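Local coordinates for DUAL specificity protein phosphatase 14 (Homo sapiens, PDB 2WGP) that removes phosphate from tyrosine, serine and threonine residues of proteins, inactivating the MAP kinases ERK, JNK and p38 and damping T-cell receptor signalling, at residues 129-133 / 134-138; 178-181 / 182-186. All coordinates share one frame; numbering follows the deposited sequence.

Contact 1: residues 129-133 / 134-138; sequences HNVCL and LEAYN
Cys132 sits at the N-cap and meets the first turn of the helix through its backbone, with Cys132 O accepting from Ala136 N at 2.8 Å and Leu133 O from Tyr137 N at 2.9 Å, after Asn130 has broken the preceding helix with a positive phi. Cys132 and Glu135 close a capping box over this end. In one direction Cys132 N gives its hydrogen to Glu135 OE1 at 3.2 Å, arriving on the anti side of the carboxylate and 25° out of its plane. In the other, Glu135 N points at Cys132 SG across 3.6 Å, a weak bond although nearly straight at 165°. The sulfur can accept there because chi1 of 70° tucks it between its own backbone N and carbonyl carbon. Glu135 reaches back with CG anti to its carbonyl carbon, and the flank of its chain runs obliquely past Val131, whose CG2 lies 3.3 Å from Glu135 CB. The other branch, Val131 CG1, rests on Ala136 CB at 3.7 Å, the residue before the N-cap against the fourth after it, as in a hydrophobic staple beside the capping box. Outside the turn, Leu133 N is hydrogen-bonded to Glu161 OE2 and Leu134 N to Thr169 OG1. Leu133 and Ala136 face helix 116-129, Leu133 also packs on Trp154 and Ile158 of helix 151-165, and Leu134 and Tyr137 turn to helix 182-188.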
loop_
_atom_site.group_PDB
_atom_site.type_symbol
_atom_site.label_atom_id
_atom_site.label_comp_id
_atom_site.label_asym_id
_atom_site.label_seq_id
_atom_site.Cartn_x
_atom_site.Cartn_y
_atom_site.Cartn_z
ATOM N N HIS A 129 1.383 -24.518 -28.015
ATOM C CA HIS A 129 1.206 -24.116 -29.406
ATOM C C HIS A 129 2.260 -23.113 -29.914
ATOM O O HIS A 129 2.130 -22.587 -31.004
ATOM C CB HIS A 129 -0.231 -23.639 -29.624
ATOM C CG HIS A 129 -1.211 -24.757 -29.585
ATOM N ND1 HIS A 129 -1.663 -25.380 -30.727
ATOM C CD2 HIS A 129 -1.748 -25.439 -28.547
ATOM C CE1 HIS A 129 -2.472 -26.371 -30.396
ATOM N NE2 HIS A 129 -2.539 -26.430 -29.079
ATOM N N ASN A 130 3.282 -22.847 -29.106
ATOM C CA ASN A 130 4.436 -22.041 -29.511
ATOM C C ASN A 130 4.066 -20.663 -30.068
ATOM O O ASN A 130 4.585 -20.202 -31.070
ATOM C CB ASN A 130 5.300 -22.825 -30.509
ATOM C CG ASN A 130 6.740 -22.334 -30.548
ATOM O OD1 ASN A 130 7.300 -21.967 -29.513
ATOM N ND2 ASN A 130 7.346 -22.340 -31.739
ATOM N N VAL A 131 3.145 -20.009 -29.392
ATOM C CA VAL A 131 2.640 -18.731 -29.832
ATOM C C VAL A 131 2.971 -17.746 -28.691
ATOM O O VAL A 131 2.919 -18.122 -27.527
ATOM C CB VAL A 131 1.135 -18.950 -30.199
ATOM C CG1 VAL A 131 0.212 -18.837 -29.023
ATOM C CG2 VAL A 131 0.718 -18.153 -31.402
ATOM N N CYS A 132 3.376 -16.518 -29.029
ATOM C CA CYS A 132 3.660 -15.510 -28.030
ATOM C C CYS A 132 2.358 -15.048 -27.355
ATOM O O CYS A 132 1.232 -15.378 -27.798
ATOM C CB CYS A 132 4.399 -14.318 -28.652
ATOM S SG CYS A 132 3.410 -13.292 -29.763
ATOM N N LEU A 133 2.513 -14.292 -26.285
ATOM C CA LEU A 133 1.381 -13.848 -25.479
ATOM C C LEU A 133 0.383 -12.995 -26.285
ATOM O O LEU A 133 -0.828 -13.177 -26.153
ATOM C CB LEU A 133 1.872 -13.061 -24.271
ATOM C CG LEU A 133 0.847 -12.471 -23.327
ATOM C CD1 LEU A 133 -0.167 -13.547 -22.866
ATOM C CD2 LEU A 133 1.582 -11.849 -22.132
ATOM N N LEU A 134 0.882 -12.087 -27.127
ATOM C CA LEU A 134 -0.014 -11.259 -27.935
ATOM C C LEU A 134 -0.851 -12.151 -28.883
ATOM O O LEU A 134 -2.076 -11.987 -28.988
ATOM C CB LEU A 134 0.766 -10.204 -28.720
ATOM C CG LEU A 134 -0.044 -9.296 -29.632
ATOM C CD1 LEU A 134 -1.167 -8.551 -28.871
ATOM C CD2 LEU A 134 0.890 -8.315 -30.405
ATOM N N GLU A 135 -0.194 -13.105 -29.542
ATOM C CA GLU A 135 -0.898 -14.019 -30.450
ATOM C C GLU A 135 -1.910 -14.897 -29.707
ATOM O O GLU A 135 -2.995 -15.137 -30.213
ATOM C CB GLU A 135 0.066 -14.949 -31.201
ATOM C CG GLU A 135 1.040 -14.335 -32.164
ATOM C CD GLU A 135 2.020 -15.405 -32.783
ATOM O OE1 GLU A 135 3.016 -15.870 -32.116
ATOM O OE2 GLU A 135 1.782 -15.780 -33.959
ATOM N N ALA A 136 -1.524 -15.374 -28.520
ATOM C CA ALA A 136 -2.354 -16.254 -27.696
ATOM C C ALA A 136 -3.626 -15.512 -27.234
ATOM O O ALA A 136 -4.720 -16.039 -27.311
ATOM C CB ALA A 136 -1.534 -16.793 -26.479
ATOM N N TYR A 137 -3.453 -14.272 -26.783
ATOM C CA TYR A 137 -4.574 -13.367 -26.497
ATOM C C TYR A 137 -5.483 -13.179 -27.705
ATOM O O TYR A 137 -6.696 -13.394 -27.607
ATOM C CB TYR A 137 -4.031 -12.031 -25.952
ATOM C CG TYR A 137 -5.083 -10.978 -25.711
ATOM C CD1 TYR A 137 -6.028 -11.112 -24.689
ATOM C CD2 TYR A 137 -5.130 -9.853 -26.517
ATOM C CE1 TYR A 137 -7.010 -10.112 -24.490
ATOM C CE2 TYR A 137 -6.072 -8.862 -26.321
ATOM C CZ TYR A 137 -6.998 -8.987 -25.318
ATOM O OH TYR A 137 -7.926 -7.983 -25.163
ATOM N N ASN A 138 -4.907 -12.791 -28.839
ATOM C CA ASN A 138 -5.687 -12.561 -30.062
ATOM C C ASN A 138 -6.434 -13.820 -30.498
ATOM O O ASN A 138 -7.580 -13.728 -30.927
ATOM C CB ASN A 138 -4.795 -12.084 -31.205
ATOM C CG ASN A 138 -4.199 -10.712 -30.970
ATOM O OD1 ASN A 138 -4.727 -9.893 -30.221
ATOM N ND2 ASN A 138 -3.086 -10.461 -31.624
#

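Contact 2: residues 178-181 / 182-186; sequences GIVP and DVYEK
Pro181 sets its CG on the face of Tyr184 where strand 178-181 turns into helix 182-188, the two short axes standing at 100° to each other. Pro181 CG stands over the middle of the Tyr184 ring, 3.7 Å from its centroid and 11° off the normal: a CH-pi contact on the ring face. Pro181 CD follows at 3.8 Å from Tyr184 CD2. In Tyr184, CG anti to the carbonyl carbon sends the ring back toward the strand, and a chi2 of 2° turns its face to Pro181. Val180 meets the same tyrosine nearer its root, Val180 CB to Tyr184 CB at 4.1 Å, while Val183 CG2 touches Pro181 CB at 4.0 Å. Pro181 O, the N-cap carbonyl, accepts from Tyr184 N at 3.0 Å; the donor stands above the carbonyl plane and the bond is clearly bent. The tyrosine hydroxyl looks elsewhere, to Pro149 O and Trp154 NE1, and Arg148 makes a cation-pi contact with the ring. A leucine at Tyr184 would probably leave Pro181 CG without its aromatic face and Pro149 O and Trp154 NE1 without their hydroxyl mate. The chemistry thus implies a junction fixed mainly by apolar and CH-pi packing, with a single bent backbone bond closing the turn.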
loop_
_atom_site.group_PDB
_atom_site.type_symbol
_atom_site.label_atom_id
_atom_site.label_comp_id
_atom_site.label_asym_id
_atom_site.label_seq_id
_atom_site.Cartn_x
_atom_site.Cartn_y
_atom_site.Cartn_z
ATOM N N GLY A 178 -5.401 3.645 -14.692
ATOM C CA GLY A 178 -4.686 2.560 -14.076
ATOM C C GLY A 178 -3.638 1.930 -14.987
ATOM O O GLY A 178 -3.533 2.229 -16.187
ATOM N N ILE A 179 -2.855 1.052 -14.384
ATOM C CA ILE A 179 -1.855 0.276 -15.088
ATOM C C ILE A 179 -2.571 -0.898 -15.741
ATOM O O ILE A 179 -3.304 -1.629 -15.078
ATOM C CB ILE A 179 -0.751 -0.217 -14.143
ATOM C CG1 ILE A 179 0.053 0.981 -13.612
ATOM C CG2 ILE A 179 0.198 -1.199 -14.879
ATOM C CD1 ILE A 179 0.747 0.762 -12.250
ATOM N N VAL A 180 -2.359 -1.084 -17.039
ATOM C CA VAL A 180 -3.032 -2.149 -17.781
ATOM C C VAL A 180 -2.068 -2.704 -18.818
ATOM O O VAL A 180 -1.135 -1.990 -19.229
ATOM C CB VAL A 180 -4.315 -1.605 -18.504
ATOM C CG1 VAL A 180 -5.371 -1.189 -17.482
ATOM C CG2 VAL A 180 -3.950 -0.407 -19.483
ATOM N N PRO A 181 -2.310 -3.939 -19.294
ATOM C CA PRO A 181 -1.551 -4.343 -20.466
ATOM C C PRO A 181 -1.774 -3.369 -21.636
ATOM O O PRO A 181 -2.893 -2.852 -21.845
ATOM C CB PRO A 181 -2.105 -5.732 -20.799
ATOM C CG PRO A 181 -3.509 -5.714 -20.215
ATOM C CD PRO A 181 -3.378 -4.904 -18.961
ATOM N N ASP A 182 -0.721 -3.154 -22.416
ATOM C CA ASP A 182 -0.819 -2.250 -23.573
ATOM C C ASP A 182 -1.977 -2.551 -24.533
ATOM O O ASP A 182 -2.534 -1.620 -25.117
ATOM C CB ASP A 182 0.520 -2.073 -24.321
ATOM C CG ASP A 182 1.212 -3.382 -24.703
ATOM O OD1 ASP A 182 0.574 -4.434 -24.878
ATOM O OD2 ASP A 182 2.445 -3.330 -24.888
ATOM N N VAL A 183 -2.349 -3.829 -24.680
ATOM C CA VAL A 183 -3.478 -4.200 -25.542
ATOM C C VAL A 183 -4.798 -3.524 -25.135
ATOM O O VAL A 183 -5.586 -3.145 -26.001
ATOM C CB VAL A 183 -3.674 -5.741 -25.675
ATOM C CG1 VAL A 183 -2.518 -6.370 -26.524
ATOM C CG2 VAL A 183 -3.790 -6.420 -24.320
ATOM N N TYR A 184 -5.014 -3.334 -23.844
ATOM C CA TYR A 184 -6.226 -2.665 -23.356
ATOM C C TYR A 184 -6.190 -1.175 -23.687
ATOM O O TYR A 184 -7.210 -0.582 -24.021
ATOM C CB TYR A 184 -6.393 -2.828 -21.851
ATOM C CG TYR A 184 -6.792 -4.218 -21.368
ATOM C CD1 TYR A 184 -6.958 -5.295 -22.251
ATOM C CD2 TYR A 184 -6.987 -4.453 -20.004
ATOM C CE1 TYR A 184 -7.295 -6.548 -21.788
ATOM C CE2 TYR A 184 -7.319 -5.681 -19.531
ATOM C CZ TYR A 184 -7.472 -6.746 -20.424
ATOM O OH TYR A 184 -7.828 -7.998 -19.962
ATOM N N GLU A 185 -5.013 -0.569 -23.572
ATOM C CA GLU A 185 -4.871 0.851 -23.918
ATOM C C GLU A 185 -5.131 1.020 -25.421
ATOM O O GLU A 185 -5.853 1.928 -25.834
ATOM C CB GLU A 185 -3.478 1.339 -23.525
ATOM C CG GLU A 185 -3.356 2.832 -23.363
ATOM C CD GLU A 185 -3.079 3.541 -24.667
ATOM O OE1 GLU A 185 -2.601 2.858 -25.599
ATOM O OE2 GLU A 185 -3.305 4.779 -24.754
ATOM N N LYS A 186 -4.529 0.149 -26.229
ATOM C CA LYS A 186 -4.711 0.184 -27.683
ATOM C C LYS A 186 -6.187 0.037 -28.090
ATOM O O LYS A 186 -6.668 0.799 -28.924
ATOM C CB LYS A 186 -3.808 -0.849 -28.365
ATOM C CG LYS A 186 -2.317 -0.507 -28.221
ATOM C CD LYS A 186 -1.390 -1.608 -28.698
ATOM C CE LYS A 186 0.044 -1.127 -28.713
ATOM N NZ LYS A 186 0.927 -2.049 -29.471
#

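Overall arrangement
Both contacts are local and start a helix, and their centres lie about 17 Å apart, yet the two helices touch: Leu134 CD1 packs on Val183 CG1 at 3.5 Å, and Tyr137 OH, hydrogen-bonded to Glu187 of helix 182-188, packs within 3.7 Å of Tyr184 CE1. Contact 1 is partly buried, its capping glutamate exposed while Leu133 and Ala136 face inward; contact 2 is buried though farther from the chain centre, and Leu87 of a second subunit, packing on Val180 and Tyr184, probably adds to its burial. The first opens its helix with a capping box, the second with a proline and an aromatic face. Trp154 of helix 151-165 serves both, and neither lies at the catalytic cysteine.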